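Local coordinates for VWFA domain-containing protein (Alicyclobacillus acidocaldarius subsp. acidocaldarius, PDB 3RAG) that is of unknown function but has a von Willebrand factor A-type fold and holds a sodium ion in the crystal, at residues Arg33-His37 / Gly38-Asn42; Arg72-Pro76 / Ala77-Ala81; Met123-Val126 / Glu127-Asp131; Ala200-Glu203 / Ala204-Ala208. All blocks are in the same frame, centred on the assembly; numbering follows the deposited sequence.

Contact 1 of 4, residues Arg33-His37 / Gly38-Asn42; sequences RAHRH and GIVVN
His35 turns its imidazole edge-on to the backbone of Ile39, and ND1 donates to Ile39 O over 2.9 Å in a nearly straight bond (N-H...O 164°). The Ile39 oxygen lies within 5° of the ring plane, while ND1 comes in from above the plane of the Ile39 carbonyl. With CG swung opposite the backbone N (chi1 -164°), the ring lies beside its own carbonyl carbon and reaches past the end of the helix; a CA-H...O contact from His35 CA to Ile39 O, 3.3 Å, holds the same oxygen. Histidine suits the place because its ND1-H, carried on the edge of a rigid ring, can reach the Ile39 carbonyl just past the helix end.

Round this grip the helix ends in a Schellman motif. Gly38 N bonds to His35 O at 2.9 Å, and Ile39 N reaches back more weakly to Ala34 O at 3.4 Å. Gly38 has a positive phi, at which a CB would clash with His37 O, hence glycine. Under the turn the small Ala34 lets its CB sit 4.2 Å from Ile39 CB and 4.1 Å from Val41 CG2, an apolar seam that ties the last helical turn to the strand.

Ala34 and Ile39 face helix 214-232, where both touch Ala222, and Ile39 also lies on Ile13 of strand 10-17. The turn thus joins helix 27-36 to strand 40-46, the closing step of a beta-alpha-beta unit.

Contact 2 of 4, residues Arg72-Pro76 / Ala77-Ala81; sequences RIVQP and ADISA
Val74 and Ile79 meet through torsions that send one branch of each into the turn between strand and helix. In Val74, chi1 of -60° places CG2 between the backbone N and the carbonyl carbon, on the side facing the helix start. Ile79 keeps CG1 beside its backbone N (chi1 -65°) and carries on extended, so that CD1 reaches back to lie 3.7 Å from Pro76 CA. The two side chains cross obliquely, Val74 CG2 resting 4.0 Å from Ile79 CG1, and Asp78 CB comes within 4.1 Å of Val74 CB.

Two backbone bonds turn the chain: Asp78 N to Gln75 O, 2.9 Å, and Ile79 N to Pro76 O, 3.1 Å and almost straight at 171°. Proline suits its place because its ring-restricted phi already matches the helical range, and its missing N-H probably costs little, since N-H groups in the first turn of a helix have no acceptor within it. One water accepts from Gln75 N and donates to Asp78 OD1 at 2.9 Å, so the aspartate is tied through solvent to the residue after the strand. A second water donates to Pro76 O and accepts from Ser80 N at 3.1 Å.

With alanine at Ile79, CG1 and CD1 go, Val74 CG2 would probably lose its apolar mate, and a gap would be likely to open towards Ile46 of strand 40-46 and Ala157 of helix 151-165.

Chemically the contact divides in two: aliphatic groups meet at Val74 and Ile79, while two waters bridge the backbone and Asp78.

Contact 3 of 4, residues Met123-Val126 / Glu127-Asp131; sequences MQVV and EKLED
Val125 and Leu129 lie side by side one helical turn apart, pointing the same way, with Val125 CG1 4.2 Å from Leu129 CD1. Leu129 CG also rests on the carbonyl between them, 3.4 Å from Val125 O, because chi1 of -72° folds the branch back along its own helix. On another flank Glu127 does the same with its aliphatic stem: CG sits 3.3 Å from the O of Met123, present as selenomethionine, before the chain runs out extended.

Beneath these side chains four successive backbone bonds set the spacing. Glu127 N, Lys128 N and Leu129 N each donate over 2.9 Å, to Met123 O, Gln124 O and Val125 O respectively, and Glu130 N reaches Val126 O at 2.8 Å. Each donor is only modestly tilted from its carbonyl plane, which is regular alpha-helical geometry.

Further out, residue type follows the surroundings. Leu129 packs on Leu95 and Val99 of helix 79-106, and Val126 lies on Gln96 of the same helix with Met123 at the margin, whereas Val125 is exposed. Lys128, with its long stem, carries NZ to a salt bridge with Glu132, and Glu130 OE2 bonds to His88 ND1.

The pattern is that of an amphipathic alpha-helix, with i to i+4 bonds inside and an apolar stripe centred on Val126 and Leu129, here laid against the long preceding helix just before the chain enters strand 135-142.

Contact 4 of 4, residues Ala200-Glu203 / Ala204-Ala208; sequences AALE and AELVA
Leu202 and Ala201 offer the flat groups of this contact, their peptide carbonyls, and the N-H groups one turn on come in close to the carbonyl planes. Leu206 N donates a hydrogen bond to Leu202 O at 3.1 Å from a position tilted 27° out of the carbonyl plane, and Leu206 CG crowds the same oxygen, also at 3.1 Å. Glu205 treats Ala201 O likewise: its N donates over 2.9 Å, and Glu205 CG also lies 3.1 Å from Ala201 O. The chain of Glu205 then bends at chi2 (-68°), and OE1 forms a salt bridge with Arg188, outside this turn.

Beyond the carbonyls the two leucines run side by side, Leu202 CD2 lying 3.9 Å from Leu206 CD1. Both touch Leu141 of strand 135-142, and Leu206 also reaches Ile151 of helix 151-165, where a long branched chain fills the join. A substitution of Leu206 by alanine would probably leave the Leu202 methyl without its mate and a gap facing Leu141 and Ile151.

Leu206 is also where the helix gives way, at the centre of an inverse gamma turn whose bond, Val207 N to Glu205 O, is weak at 3.2 Å. A water bridges Glu203 O, at 2.8 Å, and Leu206 O, at 2.9 Å, the first probably in place of Val207 N.

The chemistry is therefore that of a helix end: solvent meets late carbonyls, Arg188 takes up the Glu205 charge, and the leucines pack on the strand and helix beneath.

The four contacts are separate joints of one chain, met in series with no direct touch. Contacts 1 and 2 share the sheet: contact 1 runs into strand 40-46 and contact 2 leaves its neighbour 71-74, their centres about 23 Å apart and their nearest atoms about 7 Å. Contact 2 opens helix 79-106, and contact 3 lies on the next helix, 116-132, which packs against it; their centres are about 27 Å apart. Contacts 3 and 4 are the most distant pair, about 36 Å between centres. The sodium ion, bound by Asp18, Ser144 and Ser146, lies about 13 Å from the side chains of both Ile79 in contact 2 and Leu206 in contact 4.

Contact 1 of 4, residues Arg33-His37 / Gly38-Asn42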
loop_
_atom_site.group_PDB
_atom_site.type_symbol
_atom_site.label_atom_id
_atom_site.label_comp_id
_atom_site.label_asym_id
_atom_site.label_seq_id
_atom_site.Cartn_x
_atom_site.Cartn_y
_atom_site.Cartn_z
ATOM N N ARG A 33 -1.145 -8.139 11.869
ATOM C CA ARG A 33 -2.463 -7.654 12.316
ATOM C C ARG A 33 -3.303 -7.079 11.187
ATOM O O ARG A 33 -4.485 -7.400 11.049
ATOM C CB ARG A 33 -2.322 -6.569 13.387
ATOM C CG ARG A 33 -1.922 -7.083 14.749
ATOM C CD ARG A 33 -2.039 -5.984 15.818
ATOM N NE ARG A 33 -1.032 -4.926 15.700
ATOM C CZ ARG A 33 0.214 -5.016 16.170
ATOM N NH1 ARG A 33 0.634 -6.128 16.770
ATOM N NH2 ARG A 33 1.052 -3.999 16.038
ATOM N N ALA A 34 -2.706 -6.189 10.401
ATOM C CA ALA A 34 -3.407 -5.610 9.253
ATOM C C ALA A 34 -3.968 -6.681 8.320
ATOM O O ALA A 34 -5.125 -6.595 7.882
ATOM C CB ALA A 34 -2.476 -4.671 8.485
ATOM N N HIS A 35 -3.139 -7.673 7.997
ATOM C CA HIS A 35 -3.518 -8.702 7.033
ATOM C C HIS A 35 -4.686 -9.570 7.502
ATOM O O HIS A 35 -5.435 -10.083 6.675
ATOM C CB HIS A 35 -2.308 -9.557 6.642
ATOM C CG HIS A 35 -2.524 -10.376 5.400
ATOM N ND1 HIS A 35 -2.909 -9.818 4.202
ATOM C CD2 HIS A 35 -2.422 -11.709 5.183
ATOM C CE1 HIS A 35 -3.022 -10.771 3.290
ATOM N NE2 HIS A 35 -2.732 -11.925 3.859
ATOM N N ARG A 36 -4.862 -9.724 8.812
ATOM C CA ARG A 36 -6.011 -10.478 9.317
ATOM C C ARG A 36 -7.323 -9.809 8.890
ATOM O O ARG A 36 -8.368 -10.456 8.819
ATOM C CB ARG A 36 -5.964 -10.615 10.840
ATOM C CG ARG A 36 -4.854 -11.496 11.379
ATOM C CD ARG A 36 -5.148 -11.916 12.818
ATOM N NE ARG A 36 -4.043 -11.605 13.722
ATOM C CZ ARG A 36 -3.973 -10.513 14.480
ATOM N NH1 ARG A 36 -4.952 -9.613 14.458
ATOM N NH2 ARG A 36 -2.921 -10.320 15.268
ATOM N N HIS A 37 -7.263 -8.514 8.590
ATOM C CA HIS A 37 -8.448 -7.781 8.132
ATOM C C HIS A 37 -8.568 -7.759 6.628
ATOM O O HIS A 37 -9.449 -7.090 6.085
ATOM C CB HIS A 37 -8.431 -6.336 8.640
ATOM C CG HIS A 37 -8.524 -6.222 10.125
ATOM N ND1 HIS A 37 -9.721 -6.305 10.802
ATOM C CD2 HIS A 37 -7.569 -6.048 11.067
ATOM C CE1 HIS A 37 -9.500 -6.180 12.099
ATOM N NE2 HIS A 37 -8.203 -6.025 12.287
ATOM N N GLY A 38 -7.677 -8.473 5.947
ATOM C CA GLY A 38 -7.683 -8.485 4.499
ATOM C C GLY A 38 -6.866 -7.365 3.855
ATOM O O GLY A 38 -6.762 -7.280 2.630
ATOM N N ILE A 39 -6.245 -6.532 4.673
ATOM C CA ILE A 39 -5.390 -5.462 4.140
ATOM C C ILE A 39 -4.096 -6.070 3.628
ATOM O O ILE A 39 -3.528 -6.945 4.281
ATOM C CB ILE A 39 -5.085 -4.440 5.250
ATOM C CG1 ILE A 39 -6.394 -3.796 5.712
ATOM C CG2 ILE A 39 -4.085 -3.351 4.776
ATOM C CD1 ILE A 39 -6.306 -3.118 7.084
ATOM N N VAL A 40 -3.611 -5.603 2.481
ATOM C CA VAL A 40 -2.332 -6.095 1.967
ATOM C C VAL A 40 -1.311 -4.985 2.210
ATOM O O VAL A 40 -1.604 -3.816 1.931
ATOM C CB VAL A 40 -2.416 -6.409 0.452
ATOM C CG1 VAL A 40 -0.999 -6.472 -0.161
ATOM C CG2 VAL A 40 -3.199 -7.728 0.226
ATOM N N VAL A 41 -0.128 -5.341 2.731
ATOM C CA VAL A 41 0.902 -4.336 3.017
ATOM C C VAL A 41 2.058 -4.556 2.053
ATOM O O VAL A 41 2.641 -5.650 2.013
ATOM C CB VAL A 41 1.426 -4.431 4.477
ATOM C CG1 VAL A 41 2.418 -3.291 4.788
ATOM C CG2 VAL A 41 0.256 -4.394 5.463
ATOM N N ASN A 42 2.358 -3.526 1.262
ATOM C CA ASN A 42 3.473 -3.536 0.311
ATOM C C ASN A 42 4.572 -2.601 0.816
ATOM O O ASN A 42 4.283 -1.618 1.522
ATOM C CB ASN A 42 3.001 -3.015 -1.052
ATOM C CG ASN A 42 2.023 -3.958 -1.746
ATOM O OD1 ASN A 42 1.056 -3.525 -2.410
ATOM N ND2 ASN A 42 2.260 -5.222 -1.599
#

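Contact 2 of 4, residues Arg72-Pro76 / Ala77-Ala81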
loop_
_atom_site.group_PDB
_atom_site.type_symbol
_atom_site.label_atom_id
_atom_site.label_comp_id
_atom_site.label_asym_id
_atom_site.label_seq_id
_atom_site.Cartn_x
_atom_site.Cartn_y
_atom_site.Cartn_z
ATOM N N ARG A 72 9.836 -4.423 -2.878
ATOM C CA ARG A 72 10.787 -4.133 -3.948
ATOM C C ARG A 72 11.746 -3.070 -3.424
ATOM O O ARG A 72 11.369 -2.249 -2.597
ATOM C CB ARG A 72 10.060 -3.621 -5.204
ATOM C CG ARG A 72 9.227 -4.704 -5.903
ATOM C CD ARG A 72 10.099 -5.843 -6.434
ATOM N NE ARG A 72 9.281 -6.846 -7.129
ATOM C CZ ARG A 72 8.753 -7.932 -6.561
ATOM N NH1 ARG A 72 8.029 -8.782 -7.288
ATOM N NH2 ARG A 72 8.945 -8.183 -5.274
ATOM N N ILE A 73 12.969 -3.094 -3.934
ATOM C CA ILE A 73 14.037 -2.222 -3.475
ATOM C C ILE A 73 14.576 -1.486 -4.702
ATOM O O ILE A 73 15.057 -2.112 -5.631
ATOM C CB ILE A 73 15.128 -3.043 -2.765
ATOM C CG1 ILE A 73 14.527 -3.711 -1.512
ATOM C CG2 ILE A 73 16.318 -2.148 -2.380
ATOM C CD1 ILE A 73 15.425 -4.798 -0.887
ATOM N N VAL A 74 14.447 -0.159 -4.736
ATOM C CA VAL A 74 14.673 0.537 -6.011
ATOM C C VAL A 74 15.350 1.871 -5.807
ATOM O O VAL A 74 15.312 2.426 -4.721
ATOM C CB VAL A 74 13.353 0.750 -6.818
ATOM C CG1 VAL A 74 12.676 -0.599 -7.149
ATOM C CG2 VAL A 74 12.359 1.663 -6.076
ATOM N N GLN A 75 15.985 2.381 -6.855
ATOM C CA GLN A 75 16.506 3.746 -6.792
ATOM C C GLN A 75 15.362 4.758 -6.828
ATOM O O GLN A 75 14.252 4.435 -7.271
ATOM C CB GLN A 75 17.467 3.975 -7.951
ATOM C CG GLN A 75 18.681 3.079 -7.851
ATOM C CD GLN A 75 19.595 3.184 -9.056
ATOM O OE1 GLN A 75 19.135 3.280 -10.195
ATOM N NE2 GLN A 75 20.903 3.169 -8.808
ATOM N N PRO A 76 15.619 5.983 -6.338
ATOM C CA PRO A 76 14.574 7.008 -6.230
ATOM C C PRO A 76 13.850 7.246 -7.557
ATOM O O PRO A 76 12.639 7.353 -7.548
ATOM C CB PRO A 76 15.360 8.253 -5.795
ATOM C CG PRO A 76 16.499 7.684 -4.987
ATOM C CD PRO A 76 16.888 6.421 -5.720
ATOM N N ALA A 77 14.585 7.268 -8.668
ATOM C CA ALA A 77 13.975 7.518 -9.981
ATOM C C ALA A 77 12.896 6.492 -10.326
ATOM O O ALA A 77 11.999 6.763 -11.127
ATOM C CB ALA A 77 15.048 7.551 -11.086
ATOM N N ASP A 78 12.971 5.317 -9.708
ATOM C CA ASP A 78 12.043 4.243 -10.060
ATOM C C ASP A 78 10.905 4.027 -9.087
ATOM O O ASP A 78 10.079 3.135 -9.286
ATOM C CB ASP A 78 12.819 2.947 -10.270
ATOM C CG ASP A 78 13.763 3.049 -11.454
ATOM O OD1 ASP A 78 14.905 2.554 -11.389
ATOM O OD2 ASP A 78 13.346 3.673 -12.440
ATOM N N ILE A 79 10.823 4.853 -8.049
ATOM C CA ILE A 79 9.775 4.644 -7.058
ATOM C C ILE A 79 8.374 4.722 -7.639
ATOM O O ILE A 79 7.519 3.906 -7.322
ATOM C CB ILE A 79 9.913 5.630 -5.876
ATOM C CG1 ILE A 79 11.203 5.340 -5.125
ATOM C CG2 ILE A 79 8.663 5.582 -4.968
ATOM C CD1 ILE A 79 11.586 6.456 -4.104
ATOM N N SER A 80 8.129 5.699 -8.503
ATOM C CA SER A 80 6.789 5.884 -9.040
ATOM C C SER A 80 6.290 4.671 -9.846
ATOM O O SER A 80 5.240 4.086 -9.567
ATOM C CB SER A 80 6.764 7.153 -9.902
ATOM O OG SER A 80 5.476 7.357 -10.426
ATOM N N ALA A 81 7.058 4.296 -10.856
ATOM C CA ALA A 81 6.724 3.132 -11.656
ATOM C C ALA A 81 6.596 1.874 -10.794
ATOM O O ALA A 81 5.716 1.039 -11.014
ATOM C CB ALA A 81 7.777 2.938 -12.759
HETATM O O HOH W 1 15.961 0.866 -9.298
HETATM O O HOH W 2 10.209 8.004 -8.787
#

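Contact 3 of 4, residues Met123-Val126 / Glu127-Asp131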
loop_
_atom_site.group_PDB
_atom_site.type_symbol
_atom_site.label_atom_id
_atom_site.label_comp_id
_atom_site.label_asym_id
_atom_site.label_seq_id
_atom_site.Cartn_x
_atom_site.Cartn_y
_atom_site.Cartn_z
HETATM N N MSE A 123 -10.644 -14.720 -16.159
HETATM C CA MSE A 123 -9.592 -13.711 -16.079
HETATM C C MSE A 123 -10.091 -12.345 -16.579
HETATM O O MSE A 123 -9.644 -11.300 -16.105
HETATM C CB MSE A 123 -8.327 -14.165 -16.816
HETATM C CG MSE A 123 -7.564 -15.299 -16.107
HETATM SE SE MSE A 123 -7.179 -15.054 -14.341
HETATM C CE MSE A 123 -6.524 -13.347 -14.330
ATOM N N GLN A 124 -11.038 -12.351 -17.513
ATOM C CA GLN A 124 -11.645 -11.103 -17.960
ATOM C C GLN A 124 -12.471 -10.481 -16.839
ATOM O O GLN A 124 -12.478 -9.262 -16.666
ATOM C CB GLN A 124 -12.509 -11.305 -19.205
ATOM C CG GLN A 124 -11.720 -11.316 -20.498
ATOM C CD GLN A 124 -12.616 -11.405 -21.731
ATOM O OE1 GLN A 124 -13.794 -11.764 -21.637
ATOM N NE2 GLN A 124 -12.060 -11.069 -22.892
ATOM N N VAL A 125 -13.168 -11.323 -16.082
ATOM C CA VAL A 125 -13.874 -10.865 -14.886
ATOM C C VAL A 125 -12.904 -10.215 -13.890
ATOM O O VAL A 125 -13.207 -9.152 -13.330
ATOM C CB VAL A 125 -14.651 -12.021 -14.225
ATOM C CG1 VAL A 125 -15.068 -11.669 -12.817
ATOM C CG2 VAL A 125 -15.872 -12.385 -15.071
ATOM N N VAL A 126 -11.741 -10.835 -13.690
ATOM C CA VAL A 126 -10.737 -10.298 -12.771
ATOM C C VAL A 126 -10.199 -8.951 -13.261
ATOM O O VAL A 126 -10.034 -8.027 -12.475
ATOM C CB VAL A 126 -9.556 -11.275 -12.565
ATOM C CG1 VAL A 126 -8.430 -10.601 -11.732
ATOM C CG2 VAL A 126 -10.040 -12.545 -11.884
ATOM N N GLU A 127 -9.931 -8.844 -14.559
ATOM C CA GLU A 127 -9.468 -7.575 -15.131
ATOM C C GLU A 127 -10.518 -6.491 -14.957
ATOM O O GLU A 127 -10.196 -5.333 -14.689
ATOM C CB GLU A 127 -9.122 -7.733 -16.617
ATOM C CG GLU A 127 -7.919 -8.634 -16.861
ATOM C CD GLU A 127 -7.544 -8.713 -18.321
ATOM O OE1 GLU A 127 -6.808 -9.653 -18.695
ATOM O OE2 GLU A 127 -7.987 -7.833 -19.094
ATOM N N LYS A 128 -11.779 -6.863 -15.119
ATOM C CA LYS A 128 -12.868 -5.914 -14.909
ATOM C C LYS A 128 -12.890 -5.477 -13.444
ATOM O O LYS A 128 -12.973 -4.278 -13.151
ATOM C CB LYS A 128 -14.209 -6.523 -15.333
ATOM C CG LYS A 128 -15.423 -5.595 -15.189
ATOM C CD LYS A 128 -16.707 -6.303 -15.664
ATOM C CE LYS A 128 -17.893 -5.345 -15.754
ATOM N NZ LYS A 128 -17.646 -4.301 -16.788
ATOM N N LEU A 129 -12.766 -6.437 -12.523
ATOM C CA LEU A 129 -12.714 -6.091 -11.104
ATOM C C LEU A 129 -11.529 -5.155 -10.816
ATOM O O LEU A 129 -11.658 -4.193 -10.052
ATOM C CB LEU A 129 -12.575 -7.349 -10.230
ATOM C CG LEU A 129 -13.865 -8.191 -10.173
ATOM C CD1 LEU A 129 -13.596 -9.556 -9.562
ATOM C CD2 LEU A 129 -14.905 -7.424 -9.359
ATOM N N GLU A 130 -10.380 -5.445 -11.425
ATOM C CA GLU A 130 -9.189 -4.625 -11.200
ATOM C C GLU A 130 -9.437 -3.161 -11.573
ATOM O O GLU A 130 -8.820 -2.255 -11.005
ATOM C CB GLU A 130 -7.988 -5.190 -11.965
ATOM C CG GLU A 130 -6.726 -4.360 -11.775
ATOM C CD GLU A 130 -5.466 -5.031 -12.305
ATOM O OE1 GLU A 130 -5.561 -6.134 -12.904
ATOM O OE2 GLU A 130 -4.378 -4.445 -12.106
ATOM N N ASP A 131 -10.350 -2.928 -12.515
ATOM C CA ASP A 131 -10.690 -1.567 -12.920
ATOM C C ASP A 131 -11.807 -0.945 -12.095
ATOM O O ASP A 131 -11.839 0.279 -11.900
ATOM C CB ASP A 131 -11.088 -1.536 -14.409
ATOM C CG ASP A 131 -11.497 -0.144 -14.872
ATOM O OD1 ASP A 131 -10.638 0.765 -14.860
ATOM O OD2 ASP A 131 -12.673 0.044 -15.248
#

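Contact 4 of 4, residues Ala200-Glu203 / Ala204-Ala208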
loop_
_atom_site.group_PDB
_atom_site.type_symbol
_atom_site.label_atom_id
_atom_site.label_comp_id
_atom_site.label_asym_id
_atom_site.label_seq_id
_atom_site.Cartn_x
_atom_site.Cartn_y
_atom_site.Cartn_z
ATOM N N ALA A 200 0.399 20.459 -1.709
ATOM C CA ALA A 200 0.821 21.446 -0.725
ATOM C C ALA A 200 0.977 20.788 0.630
ATOM O O ALA A 200 1.879 21.126 1.385
ATOM C CB ALA A 200 -0.185 22.607 -0.627
ATOM N N ALA A 201 0.074 19.865 0.950
ATOM C CA ALA A 201 0.155 19.171 2.228
ATOM C C ALA A 201 1.398 18.283 2.300
ATOM O O ALA A 201 2.078 18.263 3.330
ATOM C CB ALA A 201 -1.108 18.356 2.491
ATOM N N LEU A 202 1.688 17.533 1.231
ATOM C CA LEU A 202 2.922 16.751 1.209
ATOM C C LEU A 202 4.133 17.649 1.475
ATOM O O LEU A 202 5.001 17.308 2.271
ATOM C CB LEU A 202 3.134 16.018 -0.122
ATOM C CG LEU A 202 2.278 14.799 -0.469
ATOM C CD1 LEU A 202 2.625 14.279 -1.866
ATOM C CD2 LEU A 202 2.495 13.719 0.565
ATOM N N GLU A 203 4.206 18.788 0.797
ATOM C CA GLU A 203 5.374 19.656 0.982
ATOM C C GLU A 203 5.500 20.193 2.399
ATOM O O GLU A 203 6.607 20.276 2.936
ATOM C CB GLU A 203 5.349 20.828 -0.004
ATOM C CG GLU A 203 5.573 20.390 -1.432
ATOM C CD GLU A 203 5.861 21.563 -2.344
ATOM O OE1 GLU A 203 6.335 22.611 -1.846
ATOM O OE2 GLU A 203 5.613 21.435 -3.559
ATOM N N ALA A 204 4.369 20.573 2.999
ATOM C CA ALA A 204 4.381 21.167 4.331
ATOM C C ALA A 204 4.670 20.141 5.403
ATOM O O ALA A 204 5.313 20.450 6.399
ATOM C CB ALA A 204 3.024 21.888 4.642
ATOM N N GLU A 205 4.191 18.917 5.212
ATOM C CA GLU A 205 4.187 17.946 6.308
ATOM C C GLU A 205 5.336 16.945 6.291
ATOM O O GLU A 205 5.596 16.283 7.304
ATOM C CB GLU A 205 2.836 17.199 6.350
ATOM C CG GLU A 205 1.618 18.145 6.382
ATOM C CD GLU A 205 1.522 18.936 7.687
ATOM O OE1 GLU A 205 2.078 18.470 8.701
ATOM O OE2 GLU A 205 0.900 20.027 7.693
ATOM N N LEU A 206 6.026 16.805 5.155
ATOM C CA LEU A 206 7.111 15.831 5.090
ATOM C C LEU A 206 8.439 16.461 5.481
ATOM O O LEU A 206 9.187 16.983 4.653
ATOM C CB LEU A 206 7.179 15.142 3.705
ATOM C CG LEU A 206 5.892 14.468 3.236
ATOM C CD1 LEU A 206 6.133 13.805 1.869
ATOM C CD2 LEU A 206 5.432 13.414 4.242
ATOM N N VAL A 207 8.722 16.429 6.777
ATOM C CA VAL A 207 9.949 17.003 7.307
ATOM C C VAL A 207 10.838 15.871 7.778
ATOM O O VAL A 207 10.410 15.031 8.565
ATOM C CB VAL A 207 9.658 17.935 8.492
ATOM C CG1 VAL A 207 10.893 18.739 8.852
ATOM C CG2 VAL A 207 8.489 18.850 8.172
ATOM N N ALA A 208 12.080 15.849 7.311
ATOM C CA ALA A 208 12.973 14.761 7.669
ATOM C C ALA A 208 13.681 15.027 8.986
ATOM O O ALA A 208 14.570 15.871 9.077
ATOM C CB ALA A 208 13.988 14.529 6.562
HETATM O O HOH W 3 8.280 18.187 2.234
#